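Side-chain contacts in fimbrin (Schizosaccharomyces pombe, PDB 1RT8), which binds and crosslinks actin filaments, associates with actin structures that develop and maintain cell polarity, and plays roles in cytokinesis, mating and spore formation: residues A[80-85]-A[111-116]; A[104-109]-A[117-122]. All blocks are in the same frame, centred on the assembly; numbering follows the deposited sequence.

Interaction 1: A[80-85]-A[111-116]; sequences LDNFKC and DILEGR. With SO4 (sulfate ion), chain B.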
ATOM      1  N   LEU A  80      25.904 -12.153   0.174  1.00 48.34           N
ATOM      2  CA  LEU A  80      24.920 -12.839  -0.651  1.00 44.19           C
ATOM      3  C   LEU A  80      25.275 -12.268  -2.021  1.00 41.58           C
ATOM      4  O   LEU A  80      25.440 -11.054  -2.148  1.00 40.30           O
ATOM      5  CB  LEU A  80      23.511 -12.412  -0.226  1.00 44.77           C
ATOM      6  CG  LEU A  80      22.283 -13.256  -0.576  1.00 45.27           C
ATOM      7  CD1 LEU A  80      22.437 -14.663  -0.033  1.00 45.11           C
ATOM      8  CD2 LEU A  80      21.046 -12.609   0.028  1.00 44.60           C
ATOM      9  N   ASP A  81      25.426 -13.118  -3.034  1.00 38.73           N
ATOM     10  CA  ASP A  81      25.796 -12.620  -4.362  1.00 38.25           C
ATOM     11  C   ASP A  81      24.738 -11.665  -4.926  1.00 35.24           C
ATOM     12  O   ASP A  81      23.571 -11.731  -4.549  1.00 33.41           O
ATOM     13  CB  ASP A  81      26.047 -13.794  -5.321  1.00 41.43           C
ATOM     14  CG  ASP A  81      24.767 -14.447  -5.809  1.00 45.24           C
ATOM     15  OD1 ASP A  81      23.758 -14.432  -5.073  1.00 46.51           O
ATOM     16  OD2 ASP A  81      24.777 -14.997  -6.934  1.00 49.74           O
ATOM     17  N   ASN A  82      25.155 -10.773  -5.820  1.00 34.59           N
ATOM     18  CA  ASN A  82      24.245  -9.793  -6.411  1.00 32.67           C
ATOM     19  C   ASN A  82      22.971 -10.414  -6.957  1.00 31.79           C
ATOM     20  O   ASN A  82      21.872  -9.946  -6.670  1.00 30.90           O
ATOM     21  CB  ASN A  82      24.959  -8.993  -7.504  1.00 34.45           C
ATOM     22  CG  ASN A  82      25.971  -8.010  -6.936  1.00 33.54           C
ATOM     23  OD1 ASN A  82      25.964  -7.726  -5.743  1.00 34.95           O
ATOM     24  ND2 ASN A  82      26.833  -7.479  -7.790  1.00 34.61           N
ATOM     25  N   PHE A  83      23.126 -11.484  -7.723  1.00 30.82           N
ATOM     26  CA  PHE A  83      21.999 -12.190  -8.312  1.00 31.34           C
ATOM     27  C   PHE A  83      20.902 -12.521  -7.287  1.00 29.22           C
ATOM     28  O   PHE A  83      19.707 -12.348  -7.550  1.00 26.09           O
ATOM     29  CB  PHE A  83      22.497 -13.481  -8.955  1.00 35.67           C
ATOM     30  CG  PHE A  83      21.442 -14.227  -9.697  1.00 41.40           C
ATOM     31  CD1 PHE A  83      21.163 -13.918 -11.025  1.00 42.89           C
ATOM     32  CD2 PHE A  83      20.712 -15.232  -9.069  1.00 42.85           C
ATOM     33  CE1 PHE A  83      20.169 -14.601 -11.726  1.00 45.30           C
ATOM     34  CE2 PHE A  83      19.716 -15.921  -9.756  1.00 46.36           C
ATOM     35  CZ  PHE A  83      19.444 -15.603 -11.091  1.00 46.43           C
ATOM     36  N   LYS A  84      21.301 -13.017  -6.121  1.00 28.68           N
ATOM     37  CA  LYS A  84      20.320 -13.360  -5.101  1.00 26.69           C
ATOM     38  C   LYS A  84      19.726 -12.116  -4.449  1.00 25.00           C
ATOM     39  O   LYS A  84      18.546 -12.107  -4.094  1.00 23.75           O
ATOM     40  CB  LYS A  84      20.936 -14.284  -4.047  1.00 28.60           C
ATOM     41  CG  LYS A  84      21.093 -15.723  -4.536  1.00 30.49           C
ATOM     42  CD  LYS A  84      21.554 -16.658  -3.425  1.00 35.48           C
ATOM     43  CE  LYS A  84      21.602 -18.100  -3.920  1.00 36.51           C
ATOM     44  NZ  LYS A  84      22.445 -18.212  -5.138  1.00 38.32           N
ATOM     45  N   CYS A  85      20.533 -11.072  -4.306  1.00 23.89           N
ATOM     46  CA  CYS A  85      20.059  -9.815  -3.731  1.00 26.70           C
ATOM     47  C   CYS A  85      18.989  -9.187  -4.644  1.00 28.61           C
ATOM     48  O   CYS A  85      18.013  -8.604  -4.159  1.00 28.37           O
ATOM     49  CB  CYS A  85      21.216  -8.828  -3.557  1.00 28.87           C
ATOM     50  SG  CYS A  85      22.415  -9.222  -2.248  1.00 32.51           S
ATOM     51  N   ASP A 111      18.737  -0.102  -6.950  1.00 27.95           N
ATOM     52  CA  ASP A 111      18.974   1.021  -6.054  1.00 27.75           C
ATOM     53  C   ASP A 111      19.187   0.495  -4.634  1.00 27.65           C
ATOM     54  O   ASP A 111      20.012   1.026  -3.883  1.00 27.37           O
ATOM     55  CB  ASP A 111      17.787   1.993  -6.070  1.00 30.29           C
ATOM     56  CG  ASP A 111      17.579   2.651  -7.425  1.00 31.92           C
ATOM     57  OD1 ASP A 111      18.576   3.047  -8.061  1.00 33.88           O
ATOM     58  OD2 ASP A 111      16.414   2.787  -7.851  1.00 33.61           O
ATOM     59  N   ILE A 112      18.431  -0.536  -4.265  1.00 26.84           N
ATOM     60  CA  ILE A 112      18.565  -1.136  -2.939  1.00 26.56           C
ATOM     61  C   ILE A 112      19.916  -1.843  -2.882  1.00 26.93           C
ATOM     62  O   ILE A 112      20.657  -1.700  -1.914  1.00 27.42           O
ATOM     63  CB  ILE A 112      17.447  -2.162  -2.653  1.00 25.62           C
ATOM     64  CG1 ILE A 112      16.088  -1.456  -2.631  1.00 25.15           C
ATOM     65  CG2 ILE A 112      17.702  -2.851  -1.313  1.00 24.03           C
ATOM     66  CD1 ILE A 112      14.900  -2.394  -2.410  1.00 18.88           C
ATOM     67  N   LEU A 113      20.241  -2.586  -3.934  1.00 28.52           N
ATOM     68  CA  LEU A 113      21.516  -3.303  -4.001  1.00 29.40           C
ATOM     69  C   LEU A 113      22.706  -2.353  -3.826  1.00 29.17           C
ATOM     70  O   LEU A 113      23.716  -2.721  -3.232  1.00 29.87           O
ATOM     71  CB  LEU A 113      21.642  -4.049  -5.338  1.00 28.86           C
ATOM     72  CG  LEU A 113      22.992  -4.719  -5.653  1.00 28.74           C
ATOM     73  CD1 LEU A 113      23.292  -5.790  -4.626  1.00 28.79           C
ATOM     74  CD2 LEU A 113      22.954  -5.319  -7.043  1.00 28.50           C
ATOM     75  N   GLU A 114      22.578  -1.133  -4.337  1.00 28.27           N
ATOM     76  CA  GLU A 114      23.646  -0.144  -4.249  1.00 29.53           C
ATOM     77  C   GLU A 114      23.631   0.653  -2.950  1.00 31.52           C
ATOM     78  O   GLU A 114      24.527   1.460  -2.706  1.00 32.51           O
ATOM     79  CB  GLU A 114      23.565   0.824  -5.430  1.00 29.04           C
ATOM     80  CG  GLU A 114      23.978   0.225  -6.765  1.00 30.20           C
ATOM     81  CD  GLU A 114      23.543   1.075  -7.947  1.00 31.55           C
ATOM     82  OE1 GLU A 114      23.330   2.293  -7.756  1.00 31.61           O
ATOM     83  OE2 GLU A 114      23.424   0.530  -9.067  1.00 31.53           O
ATOM     84  N   GLY A 115      22.617   0.431  -2.121  1.00 31.86           N
ATOM     85  CA  GLY A 115      22.524   1.153  -0.866  1.00 32.28           C
ATOM     86  C   GLY A 115      22.187   2.633  -0.989  1.00 34.49           C
ATOM     87  O   GLY A 115      22.633   3.429  -0.164  1.00 34.30           O
ATOM     88  N   ARG A 116      21.408   3.013  -2.005  1.00 34.22           N
ATOM     89  CA  ARG A 116      21.025   4.415  -2.184  1.00 35.78           C
ATOM     90  C   ARG A 116      20.371   4.847  -0.876  1.00 36.46           C
ATOM     91  O   ARG A 116      19.323   4.323  -0.501  1.00 34.62           O
ATOM     92  CB  ARG A 116      20.017   4.564  -3.326  1.00 37.19           C
ATOM     93  CG  ARG A 116      20.490   4.042  -4.673  1.00 42.18           C
ATOM     94  CD  ARG A 116      21.608   4.886  -5.269  1.00 44.99           C
ATOM     95  NE  ARG A 116      21.281   5.250  -6.644  1.00 50.26           N
ATOM     96  CZ  ARG A 116      20.693   6.388  -7.002  1.00 51.02           C
ATOM     97  NH1 ARG A 116      20.377   7.297  -6.088  1.00 51.34           N
ATOM     98  NH2 ARG A 116      20.388   6.603  -8.276  1.00 50.65           N
TER
HETATM   99  S   SO4 B9001      21.626   8.648  -2.553  1.00 94.30           S
HETATM  100  O1  SO4 B9001      22.680   8.202  -1.402  1.00 93.20           O
HETATM  101  O2  SO4 B9001      20.379   7.988  -2.207  1.00 93.46           O
HETATM  102  O3  SO4 B9001      21.521   9.947  -2.585  1.00 93.54           O
HETATM  103  O4  SO4 B9001      22.171   8.036  -3.739  1.00 94.07           O

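Interaction 2: A[104-109]-A[117-122]; sequences ITNIGA and EHLILG. With SO4 (sulfate ion), chain B.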
ATOM      1  N   ILE A 104       6.518   4.045  -4.718  1.00 59.44           N
ATOM      2  CA  ILE A 104       7.884   3.645  -5.032  1.00 60.36           C
ATOM      3  C   ILE A 104       8.119   3.518  -6.534  1.00 60.83           C
ATOM      4  O   ILE A 104       7.958   2.449  -7.125  1.00 62.08           O
ATOM      5  CB  ILE A 104       8.262   2.307  -4.343  1.00 60.31           C
ATOM      6  CG1 ILE A 104       7.442   1.153  -4.914  1.00 59.67           C
ATOM      7  CG2 ILE A 104       8.012   2.405  -2.849  1.00 61.67           C
ATOM      8  CD1 ILE A 104       8.119  -0.196  -4.757  1.00 59.30           C
ATOM      9  N   THR A 105       8.508   4.629  -7.145  1.00 61.10           N
ATOM     10  CA  THR A 105       8.780   4.672  -8.572  1.00 61.42           C
ATOM     11  C   THR A 105      10.260   4.998  -8.734  1.00 59.72           C
ATOM     12  O   THR A 105      10.966   4.413  -9.556  1.00 60.60           O
ATOM     13  CB  THR A 105       7.953   5.782  -9.260  1.00 63.04           C
ATOM     14  OG1 THR A 105       6.554   5.595  -8.979  1.00 63.05           O
ATOM     15  CG2 THR A 105       8.191   5.760 -10.764  1.00 63.75           C
ATOM     16  N   ASN A 106      10.720   5.938  -7.923  1.00 57.03           N
ATOM     17  CA  ASN A 106      12.106   6.364  -7.969  1.00 55.56           C
ATOM     18  C   ASN A 106      13.073   5.301  -7.434  1.00 52.33           C
ATOM     19  O   ASN A 106      14.289   5.511  -7.444  1.00 53.99           O
ATOM     20  CB  ASN A 106      12.266   7.660  -7.173  1.00 58.04           C
ATOM     21  CG  ASN A 106      13.478   8.460  -7.600  1.00 60.68           C
ATOM     22  OD1 ASN A 106      13.768   9.516  -7.035  1.00 62.76           O
ATOM     23  ND2 ASN A 106      14.191   7.964  -8.607  1.00 61.09           N
ATOM     24  N   ILE A 107      12.549   4.161  -6.978  1.00 46.36           N
ATOM     25  CA  ILE A 107      13.420   3.113  -6.445  1.00 39.43           C
ATOM     26  C   ILE A 107      13.259   1.753  -7.130  1.00 35.48           C
ATOM     27  O   ILE A 107      12.148   1.266  -7.322  1.00 34.39           O
ATOM     28  CB  ILE A 107      13.222   2.949  -4.911  1.00 38.41           C
ATOM     29  CG1 ILE A 107      14.343   2.076  -4.333  1.00 36.20           C
ATOM     30  CG2 ILE A 107      11.850   2.353  -4.622  1.00 35.09           C
ATOM     31  CD1 ILE A 107      14.362   2.000  -2.821  1.00 32.89           C
ATOM     32  N   GLY A 108      14.388   1.154  -7.505  1.00 31.89           N
ATOM     33  CA  GLY A 108      14.384  -0.143  -8.162  1.00 27.06           C
ATOM     34  C   GLY A 108      15.272  -1.128  -7.423  1.00 24.38           C
ATOM     35  O   GLY A 108      16.042  -0.734  -6.552  1.00 24.55           O
ATOM     36  N   ALA A 109      15.169  -2.409  -7.764  1.00 24.52           N
ATOM     37  CA  ALA A 109      15.955  -3.437  -7.098  1.00 26.43           C
ATOM     38  C   ALA A 109      17.434  -3.078  -7.037  1.00 27.10           C
ATOM     39  O   ALA A 109      18.092  -3.316  -6.021  1.00 26.94           O
ATOM     40  CB  ALA A 109      15.764  -4.786  -7.795  1.00 26.65           C
ATOM     41  N   GLU A 117      20.989   5.803  -0.190  1.00 36.35           N
ATOM     42  CA  GLU A 117      20.492   6.263   1.100  1.00 37.91           C
ATOM     43  C   GLU A 117      19.138   6.955   1.125  1.00 37.35           C
ATOM     44  O   GLU A 117      18.285   6.592   1.931  1.00 36.91           O
ATOM     45  CB  GLU A 117      21.538   7.154   1.768  1.00 40.49           C
ATOM     46  CG  GLU A 117      22.818   6.403   2.092  1.00 44.75           C
ATOM     47  CD  GLU A 117      23.757   7.194   2.970  1.00 48.44           C
ATOM     48  OE1 GLU A 117      24.796   6.630   3.375  1.00 51.40           O
ATOM     49  OE2 GLU A 117      23.458   8.375   3.256  1.00 50.31           O
ATOM     50  N   HIS A 118      18.936   7.946   0.261  1.00 36.12           N
ATOM     51  CA  HIS A 118      17.665   8.663   0.224  1.00 37.13           C
ATOM     52  C   HIS A 118      16.528   7.761  -0.230  1.00 36.47           C
ATOM     53  O   HIS A 118      15.446   7.765   0.359  1.00 36.74           O
ATOM     54  CB  HIS A 118      17.764   9.879  -0.700  1.00 41.18           C
ATOM     55  CG  HIS A 118      18.533  11.019  -0.109  1.00 46.34           C
ATOM     56  ND1 HIS A 118      18.055  11.771   0.942  1.00 48.86           N
ATOM     57  CD2 HIS A 118      19.763  11.508  -0.392  1.00 48.45           C
ATOM     58  CE1 HIS A 118      18.958  12.675   1.282  1.00 50.95           C
ATOM     59  NE2 HIS A 118      20.005  12.536   0.488  1.00 50.76           N
ATOM     60  N   LEU A 119      16.776   6.985  -1.280  1.00 34.67           N
ATOM     61  CA  LEU A 119      15.770   6.073  -1.800  1.00 32.10           C
ATOM     62  C   LEU A 119      15.405   5.022  -0.750  1.00 31.43           C
ATOM     63  O   LEU A 119      14.230   4.792  -0.479  1.00 30.63           O
ATOM     64  CB  LEU A 119      16.289   5.410  -3.078  1.00 34.01           C
ATOM     65  CG  LEU A 119      16.352   6.346  -4.291  1.00 34.69           C
ATOM     66  CD1 LEU A 119      17.233   5.766  -5.375  1.00 35.80           C
ATOM     67  CD2 LEU A 119      14.949   6.581  -4.806  1.00 35.37           C
ATOM     68  N   ILE A 120      16.407   4.393  -0.146  1.00 29.68           N
ATOM     69  CA  ILE A 120      16.147   3.382   0.877  1.00 29.23           C
ATOM     70  C   ILE A 120      15.404   3.967   2.090  1.00 28.27           C
ATOM     71  O   ILE A 120      14.394   3.419   2.533  1.00 22.96           O
ATOM     72  CB  ILE A 120      17.463   2.732   1.355  1.00 28.72           C
ATOM     73  CG1 ILE A 120      17.927   1.702   0.318  1.00 29.34           C
ATOM     74  CG2 ILE A 120      17.272   2.086   2.730  1.00 30.81           C
ATOM     75  CD1 ILE A 120      19.258   1.047   0.655  1.00 27.88           C
ATOM     76  N   LEU A 121      15.904   5.075   2.628  1.00 28.77           N
ATOM     77  CA  LEU A 121      15.252   5.685   3.786  1.00 28.86           C
ATOM     78  C   LEU A 121      13.851   6.159   3.393  1.00 28.63           C
ATOM     79  O   LEU A 121      12.926   6.142   4.206  1.00 28.19           O
ATOM     80  CB  LEU A 121      16.087   6.855   4.324  1.00 30.17           C
ATOM     81  CG  LEU A 121      15.857   7.176   5.812  1.00 32.35           C
ATOM     82  CD1 LEU A 121      16.087   5.922   6.652  1.00 30.96           C
ATOM     83  CD2 LEU A 121      16.786   8.294   6.263  1.00 32.14           C
ATOM     84  N   GLY A 122      13.700   6.573   2.138  1.00 27.38           N
ATOM     85  CA  GLY A 122      12.405   7.013   1.658  1.00 26.75           C
ATOM     86  C   GLY A 122      11.430   5.849   1.687  1.00 26.25           C
ATOM     87  O   GLY A 122      10.288   5.988   2.121  1.00 25.80           O
TER
HETATM   88  S   SO4 B9001      21.626   8.648  -2.553  1.00 94.30           S
HETATM   89  O1  SO4 B9001      22.680   8.202  -1.402  1.00 93.20           O
HETATM   90  O2  SO4 B9001      20.379   7.988  -2.207  1.00 93.46           O
HETATM   91  O3  SO4 B9001      21.521   9.947  -2.585  1.00 93.54           O
HETATM   92  O4  SO4 B9001      22.171   8.036  -3.739  1.00 94.07           O

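Interaction 1: A[80-85]-A[111-116]
Cys85 and Leu113 bring the backbones of 80-85 and 111-116 nearest, their CA atoms 6.7 Å apart, where the first turn of helix 82-99 meets the last turn of the short helix 109-113. Leu113 carries the contact. With CG anti to the backbone N (chi1 173°), its forked end reaches the other helix, and the branch CD1 touches two partners: it lies 3.8 Å from Cys85 CB and 3.5 Å from the amide oxygen OD1 of Asn82. The second branch, CD2, rests 4.0 Å from Asn82 CG, the leucine being set nearly perpendicular to the amide side chain. No hydrogen bond joins the segments, which meet by van der Waals packing centred on one leucine. Both helix ends carry local capping bonds. Asp81 N-caps helix 82-99, OD1 accepting from Lys84 N at 3.0 Å from above the carboxylate plane. Gly115, with positive phi, closes the other helix in a Schellman motif in which Arg116 N donates to Asp111 O. The bent Arg116 chain makes long salt bridges from NE to Glu114 OE1 and Asp111 OD1, the latter an attraction of charges only, while NH1 donates a weak hydrogen bond to O4 of a sulfate, probably from the crystallisation liquor. Further along helix 82-99, Leu113 also packs on Ile86, and buried Ile112 on Asn89 and Ile93, extending the seam between the helices.

Interaction 2: A[104-109]-A[117-122]
Asn106 and Ile107, in the loop ahead of helix 109-113, receive Leu119 from the first turn of helix 117-131, a junction within the first calponin homology domain of the actin-crosslinking core. The CA atoms of Ile107 and Leu119 approach to 6.0 Å. The apolar contacts come from Ile107 and Leu119, which run alongside each other, pointing opposite ways. Ile107 CG1 is anti to the backbone N (chi1 -168°) and carries CD1 to the helix, 3.9 Å from Leu119 CB. A second kind of contact sets methyl groups against polar groups. Ile107 CD1 also lies against the helix backbone, 3.6 Å from Leu119 O. Leu119 CD2 reaches over to the side chain of Asn106 and stands 3.7 Å from Asn106 CG. The same methyl is modelled only 2.9 Å from Asn106 O, tight for carbon against oxygen, so its exact placing is doubtful. An alanine at Leu119 would keep CB against Ile107 CD1 but would probably open a gap where CD2 now lies beside the Asn106 side chain. Beyond this, Ile107 and Ile104 pack on Leu123 one turn on, while Ile120 turns to Phe44 and Phe45. The third kind is hydrogen bonding to an anion: the start of helix 117-131 holds the sulfate through backbone N-H groups, Glu117 N donating to O1 and His118 N to O2 at 2.9 Å, as anions often settle at helix N termini. The imidazole of His118 adds its edge, with CD2 3.2 Å from sulfate O3, which lies in the ring plane.

Overall arrangement
Both interactions lie in the first calponin homology domain, within the first actin-binding region, on the same side of the chain's centre and with their own centres about 13 Å apart. Their segments alternate along the sequence: 80-85, 104-109, 111-116, then 117-122. The short helix 109-113 is thereby bracketed, meeting helix 82-99 in interaction 1, while in interaction 2 the loop before it meets helix 117-131 after it. The two contacts touch directly, Ile112 CG1 lying 3.9 Å from Ile107 CD1, and Asp111 accepts a hydrogen bond from Gly108 N. One sulfate is shared as well. Both belong to the packing of helices and connecting loops in this domain, in a chain that has no strands.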